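Local coordinates for protein esterase A (Caulobacter crescentus, PDB 5GKV) that probably hydrolyses ester substrates, as a penicillin-binding protein homologue of the beta-lactamase family, at residues 205-218 / 257-269. Numbering follows the deposited sequence.
Sequences DLWIGLPDSEHDRV and RRVEIPSANGHAT
L206-I208 and G266-A268 run antiparallel, their axes approaching to 4.7 Å; W207 N gives a bond to H267 O (2.8 Å), H267 N returns one to W207 O, and T269 N, at the N-cap of helix 270-281, bonds to D205 O. Past the strand, L210 N reaches R257 O at the end of helix 253-258 (2.9 Å, 170° at the hydrogen), from above the carbonyl plane. On one face of the sheet, L206 CD1 lies against A268 CB (3.5 Å), and both side chains meet helix 270-281. On the other, L210 CD2 sits over the H267 ring, 3.9 Å from H267 CG. The H215 ring is clamped between D212 CA and R257 CD, while its NE2 donates to L210 O. The R257 chain, extended from CG to NE, carries its guanidinium past H215 to lie with one face under V218 CG1, 3.7 Å from R257 CZ. R258 instead bends at CG-CD (chi3 -76°), and NH1 meets D212 OD1 at 2.7 Å in a surface salt bridge. R217 grips both D205 oxygens end-on and E214 OE1 side-on through NE and NH2, a salt-bridge network; W207 NE1 also donates to D205 OD1 in the indole plane, and L210 CD1 and E214 CG lie over one indole face. Strand 76-77 flanks G266-A268 on its other side, completing a small three-stranded antiparallel sheet separate from the seven-stranded sheet of this beta-lactamase-family protein.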
loop_
_atom_site.group_PDB
_atom_site.type_symbol
_atom_site.label_atom_id
_atom_site.label_comp_id
_atom_site.label_asym_id
_atom_site.label_seq_id
_atom_site.Cartn_x
_atom_site.Cartn_y
_atom_site.Cartn_z
ATOM N N ASP A 205 1.656 -7.771 13.210
ATOM C CA ASP A 205 0.975 -8.817 12.445
ATOM C C ASP A 205 0.802 -8.336 11.002
ATOM O O ASP A 205 -0.290 -7.986 10.544
ATOM C CB ASP A 205 -0.360 -9.177 13.098
ATOM C CG ASP A 205 -0.825 -10.566 12.726
ATOM O OD1 ASP A 205 -0.073 -11.297 12.025
ATOM O OD2 ASP A 205 -1.924 -10.950 13.160
ATOM N N LEU A 206 1.929 -8.332 10.286
ATOM C CA LEU A 206 2.027 -7.783 8.940
ATOM C C LEU A 206 3.052 -8.607 8.175
ATOM O O LEU A 206 4.132 -8.904 8.703
ATOM C CB LEU A 206 2.427 -6.299 8.981
ATOM C CG LEU A 206 3.032 -5.734 7.686
ATOM C CD1 LEU A 206 1.980 -5.621 6.563
ATOM C CD2 LEU A 206 3.749 -4.398 7.930
ATOM N N TRP A 207 2.708 -8.976 6.940
ATOM C CA TRP A 207 3.445 -9.979 6.189
ATOM C C TRP A 207 3.474 -9.616 4.711
ATOM O O TRP A 207 2.458 -9.206 4.144
ATOM C CB TRP A 207 2.785 -11.361 6.311
ATOM C CG TRP A 207 2.455 -11.790 7.692
ATOM C CD1 TRP A 207 1.472 -11.291 8.504
ATOM C CD2 TRP A 207 3.089 -12.845 8.434
ATOM N NE1 TRP A 207 1.470 -11.949 9.712
ATOM C CE2 TRP A 207 2.447 -12.912 9.696
ATOM C CE3 TRP A 207 4.133 -13.737 8.155
ATOM C CZ2 TRP A 207 2.813 -13.831 10.671
ATOM C CZ3 TRP A 207 4.499 -14.651 9.129
ATOM C CH2 TRP A 207 3.839 -14.691 10.372
ATOM N N ILE A 208 4.621 -9.818 4.072
ATOM C CA ILE A 208 4.690 -9.888 2.614
ATOM C C ILE A 208 5.300 -11.245 2.296
ATOM O O ILE A 208 6.476 -11.492 2.602
ATOM C CB ILE A 208 5.505 -8.741 2.004
ATOM C CG1 ILE A 208 4.848 -7.388 2.326
ATOM C CG2 ILE A 208 5.621 -8.926 0.492
ATOM C CD1 ILE A 208 5.643 -6.170 1.795
ATOM N N GLY A 209 4.491 -12.135 1.717
ATOM C CA GLY A 209 4.823 -13.547 1.681
ATOM C C GLY A 209 4.330 -14.240 2.940
ATOM O O GLY A 209 4.977 -14.179 3.988
ATOM N N LEU A 210 3.173 -14.891 2.853
ATOM C CA LEU A 210 2.490 -15.417 4.022
ATOM C C LEU A 210 2.640 -16.928 4.091
ATOM O O LEU A 210 2.146 -17.622 3.188
ATOM C CB LEU A 210 1.011 -15.035 3.961
ATOM C CG LEU A 210 0.183 -15.299 5.208
ATOM C CD1 LEU A 210 0.633 -14.428 6.378
ATOM C CD2 LEU A 210 -1.304 -15.063 4.866
ATOM N N PRO A 211 3.293 -17.482 5.118
ATOM C CA PRO A 211 3.428 -18.945 5.208
ATOM C C PRO A 211 2.078 -19.637 5.350
ATOM O O PRO A 211 1.124 -19.087 5.910
ATOM C CB PRO A 211 4.284 -19.152 6.466
ATOM C CG PRO A 211 4.955 -17.839 6.710
ATOM C CD PRO A 211 4.003 -16.792 6.208
ATOM N N ASP A 212 2.019 -20.879 4.850
ATOM C CA ASP A 212 0.791 -21.671 4.907
ATOM C C ASP A 212 0.184 -21.721 6.305
ATOM O O ASP A 212 -1.046 -21.790 6.438
ATOM C CB ASP A 212 1.047 -23.113 4.449
ATOM C CG ASP A 212 1.120 -23.265 2.936
ATOM O OD1 ASP A 212 1.417 -22.283 2.237
ATOM O OD2 ASP A 212 0.890 -24.393 2.447
ATOM N N SER A 213 1.018 -21.722 7.354
ATOM C CA SER A 213 0.511 -21.843 8.725
ATOM C C SER A 213 -0.415 -20.693 9.117
ATOM O O SER A 213 -1.194 -20.825 10.077
ATOM C CB SER A 213 1.672 -21.895 9.709
ATOM O OG SER A 213 2.453 -20.717 9.596
ATOM N N GLU A 214 -0.336 -19.568 8.409
ATOM C CA GLU A 214 -1.181 -18.407 8.666
ATOM C C GLU A 214 -2.427 -18.354 7.787
ATOM O O GLU A 214 -3.261 -17.458 7.977
ATOM C CB GLU A 214 -0.375 -17.118 8.455
ATOM C CG GLU A 214 0.967 -17.098 9.160
ATOM C CD GLU A 214 0.863 -17.546 10.599
ATOM O OE1 GLU A 214 0.088 -16.931 11.371
ATOM O OE2 GLU A 214 1.554 -18.521 10.961
ATOM N N HIS A 215 -2.577 -19.272 6.830
ATOM C CA HIS A 215 -3.628 -19.093 5.827
ATOM C C HIS A 215 -5.026 -19.245 6.413
ATOM O O HIS A 215 -5.967 -18.629 5.907
ATOM C CB HIS A 215 -3.445 -20.070 4.670
ATOM C CG HIS A 215 -2.298 -19.724 3.774
ATOM N ND1 HIS A 215 -2.100 -20.327 2.551
ATOM C CD2 HIS A 215 -1.280 -18.845 3.930
ATOM C CE1 HIS A 215 -1.006 -19.838 1.993
ATOM N NE2 HIS A 215 -0.492 -18.933 2.808
ATOM N N ASP A 216 -5.184 -20.030 7.484
ATOM C CA ASP A 216 -6.520 -20.284 8.013
ATOM C C ASP A 216 -7.145 -19.059 8.665
ATOM O O ASP A 216 -8.370 -19.032 8.835
ATOM C CB ASP A 216 -6.507 -21.444 9.016
ATOM C CG ASP A 216 -6.283 -22.800 8.344
ATOM O OD1 ASP A 216 -6.004 -23.790 9.070
ATOM O OD2 ASP A 216 -6.384 -22.870 7.091
ATOM N N ARG A 217 -6.356 -18.048 9.036
ATOM C CA ARG A 217 -6.933 -16.836 9.618
ATOM C C ARG A 217 -7.040 -15.693 8.611
ATOM O O ARG A 217 -7.297 -14.547 9.007
ATOM C CB ARG A 217 -6.139 -16.402 10.856
ATOM C CG ARG A 217 -4.700 -15.969 10.612
ATOM C CD ARG A 217 -3.900 -16.059 11.929
ATOM N NE ARG A 217 -2.512 -15.617 11.797
ATOM C CZ ARG A 217 -2.097 -14.370 12.017
ATOM N NH1 ARG A 217 -2.966 -13.429 12.372
ATOM N NH2 ARG A 217 -0.815 -14.059 11.886
ATOM N N VAL A 218 -6.855 -15.982 7.328
ATOM C CA VAL A 218 -7.013 -14.987 6.274
ATOM C C VAL A 218 -8.491 -14.874 5.911
ATOM O O VAL A 218 -9.156 -15.881 5.643
ATOM C CB VAL A 218 -6.169 -15.362 5.048
ATOM C CG1 VAL A 218 -6.536 -14.461 3.853
ATOM C CG2 VAL A 218 -4.702 -15.232 5.380
ATOM N N ARG A 257 -0.788 -16.112 -1.958
ATOM C CA ARG A 257 -0.420 -15.679 -0.613
ATOM C C ARG A 257 1.055 -15.922 -0.322
ATOM O O ARG A 257 1.714 -15.079 0.298
ATOM C CB ARG A 257 -1.286 -16.398 0.414
ATOM C CG ARG A 257 -2.756 -16.040 0.281
ATOM C CD ARG A 257 -3.617 -16.833 1.238
ATOM N NE ARG A 257 -5.028 -16.592 0.950
ATOM C CZ ARG A 257 -6.034 -17.293 1.464
ATOM N NH1 ARG A 257 -5.796 -18.297 2.301
ATOM N NH2 ARG A 257 -7.283 -16.994 1.139
ATOM N N ARG A 258 1.588 -17.070 -0.764
ATOM C CA ARG A 258 2.924 -17.503 -0.354
ATOM C C ARG A 258 4.023 -16.628 -0.952
ATOM O O ARG A 258 5.024 -16.336 -0.281
ATOM C CB ARG A 258 3.160 -18.968 -0.756
ATOM C CG ARG A 258 2.533 -20.026 0.154
ATOM C CD ARG A 258 3.042 -21.447 -0.198
ATOM N NE ARG A 258 2.424 -21.983 -1.415
ATOM C CZ ARG A 258 1.294 -22.688 -1.440
ATOM N NH1 ARG A 258 0.650 -22.958 -0.313
ATOM N NH2 ARG A 258 0.801 -23.125 -2.598
ATOM N N VAL A 259 3.883 -16.237 -2.221
ATOM C CA VAL A 259 4.943 -15.497 -2.905
ATOM C C VAL A 259 4.967 -14.060 -2.397
ATOM O O VAL A 259 4.145 -13.667 -1.562
ATOM C CB VAL A 259 4.766 -15.539 -4.436
ATOM C CG1 VAL A 259 4.915 -16.968 -4.948
ATOM C CG2 VAL A 259 3.405 -14.944 -4.852
ATOM N N GLU A 260 5.909 -13.265 -2.892
ATOM C CA GLU A 260 6.013 -11.860 -2.523
ATOM C C GLU A 260 5.609 -11.016 -3.720
ATOM O O GLU A 260 6.251 -11.085 -4.771
ATOM C CB GLU A 260 7.432 -11.503 -2.094
ATOM C CG GLU A 260 7.929 -12.277 -0.901
ATOM C CD GLU A 260 9.217 -11.680 -0.361
ATOM O OE1 GLU A 260 9.553 -10.531 -0.766
ATOM O OE2 GLU A 260 9.879 -12.358 0.455
ATOM N N ILE A 261 4.548 -10.233 -3.562
ATOM C CA ILE A 261 4.165 -9.243 -4.564
ATOM C C ILE A 261 4.047 -7.917 -3.817
ATOM O O ILE A 261 2.954 -7.560 -3.347
ATOM C CB ILE A 261 2.870 -9.650 -5.287
ATOM C CG1 ILE A 261 3.022 -11.057 -5.888
ATOM C CG2 ILE A 261 2.520 -8.616 -6.378
ATOM C CD1 ILE A 261 1.779 -11.604 -6.587
ATOM N N PRO A 262 5.148 -7.178 -3.639
ATOM C CA PRO A 262 5.111 -5.979 -2.779
ATOM C C PRO A 262 4.220 -4.852 -3.302
ATOM O O PRO A 262 4.073 -3.829 -2.619
ATOM C CB PRO A 262 6.592 -5.551 -2.725
ATOM C CG PRO A 262 7.365 -6.819 -3.011
ATOM C CD PRO A 262 6.520 -7.518 -4.054
ATOM N N SER A 263 3.624 -4.989 -4.481
ATOM C CA SER A 263 2.617 -4.036 -4.919
ATOM C C SER A 263 1.199 -4.430 -4.517
ATOM O O SER A 263 0.291 -3.609 -4.677
ATOM C CB SER A 263 2.674 -3.870 -6.443
ATOM O OG SER A 263 2.735 -5.136 -7.086
ATOM N N ALA A 264 0.975 -5.660 -4.017
ATOM C CA ALA A 264 -0.396 -6.171 -3.977
ATOM C C ALA A 264 -0.728 -7.291 -2.983
ATOM O O ALA A 264 -1.912 -7.528 -2.745
ATOM C CB ALA A 264 -0.801 -6.672 -5.368
ATOM N N ASN A 265 0.236 -8.039 -2.444
ATOM C CA ASN A 265 -0.158 -9.239 -1.701
ATOM C C ASN A 265 0.311 -9.231 -0.250
ATOM O O ASN A 265 0.419 -10.296 0.371
ATOM C CB ASN A 265 0.310 -10.518 -2.410
ATOM C CG ASN A 265 1.746 -10.876 -2.100
ATOM O OD1 ASN A 265 2.591 -10.002 -1.880
ATOM N ND2 ASN A 265 2.037 -12.179 -2.086
ATOM N N GLY A 266 0.568 -8.063 0.324
ATOM C CA GLY A 266 0.717 -7.999 1.765
ATOM C C GLY A 266 -0.555 -8.435 2.475
ATOM O O GLY A 266 -1.668 -8.303 1.953
ATOM N N HIS A 267 -0.378 -8.968 3.681
ATOM C CA HIS A 267 -1.471 -9.338 4.575
ATOM C C HIS A 267 -1.211 -8.752 5.955
ATOM O O HIS A 267 -0.095 -8.878 6.481
ATOM C CB HIS A 267 -1.605 -10.863 4.684
ATOM C CG HIS A 267 -2.172 -11.503 3.456
ATOM N ND1 HIS A 267 -1.421 -11.712 2.318
ATOM C CD2 HIS A 267 -3.416 -11.964 3.179
ATOM C CE1 HIS A 267 -2.180 -12.276 1.393
ATOM N NE2 HIS A 267 -3.393 -12.444 1.889
ATOM N N ALA A 268 -2.239 -8.158 6.565
ATOM C CA ALA A 268 -2.021 -7.494 7.847
ATOM C C ALA A 268 -3.346 -7.307 8.567
ATOM O O ALA A 268 -4.422 -7.478 7.991
ATOM C CB ALA A 268 -1.337 -6.139 7.676
ATOM N N THR A 269 -3.244 -6.898 9.829
ATOM C CA THR A 269 -4.364 -6.333 10.570
ATOM C C THR A 269 -4.260 -4.812 10.554
ATOM O O THR A 269 -3.194 -4.237 10.289
ATOM C CB THR A 269 -4.383 -6.801 12.025
ATOM O OG1 THR A 269 -3.246 -6.244 12.700
ATOM C CG2 THR A 269 -4.378 -8.328 12.125
HETATM O O HOH W 1 8.609 -13.381 2.646
HETATM O O HOH W 2 1.612 -12.137 1.376
#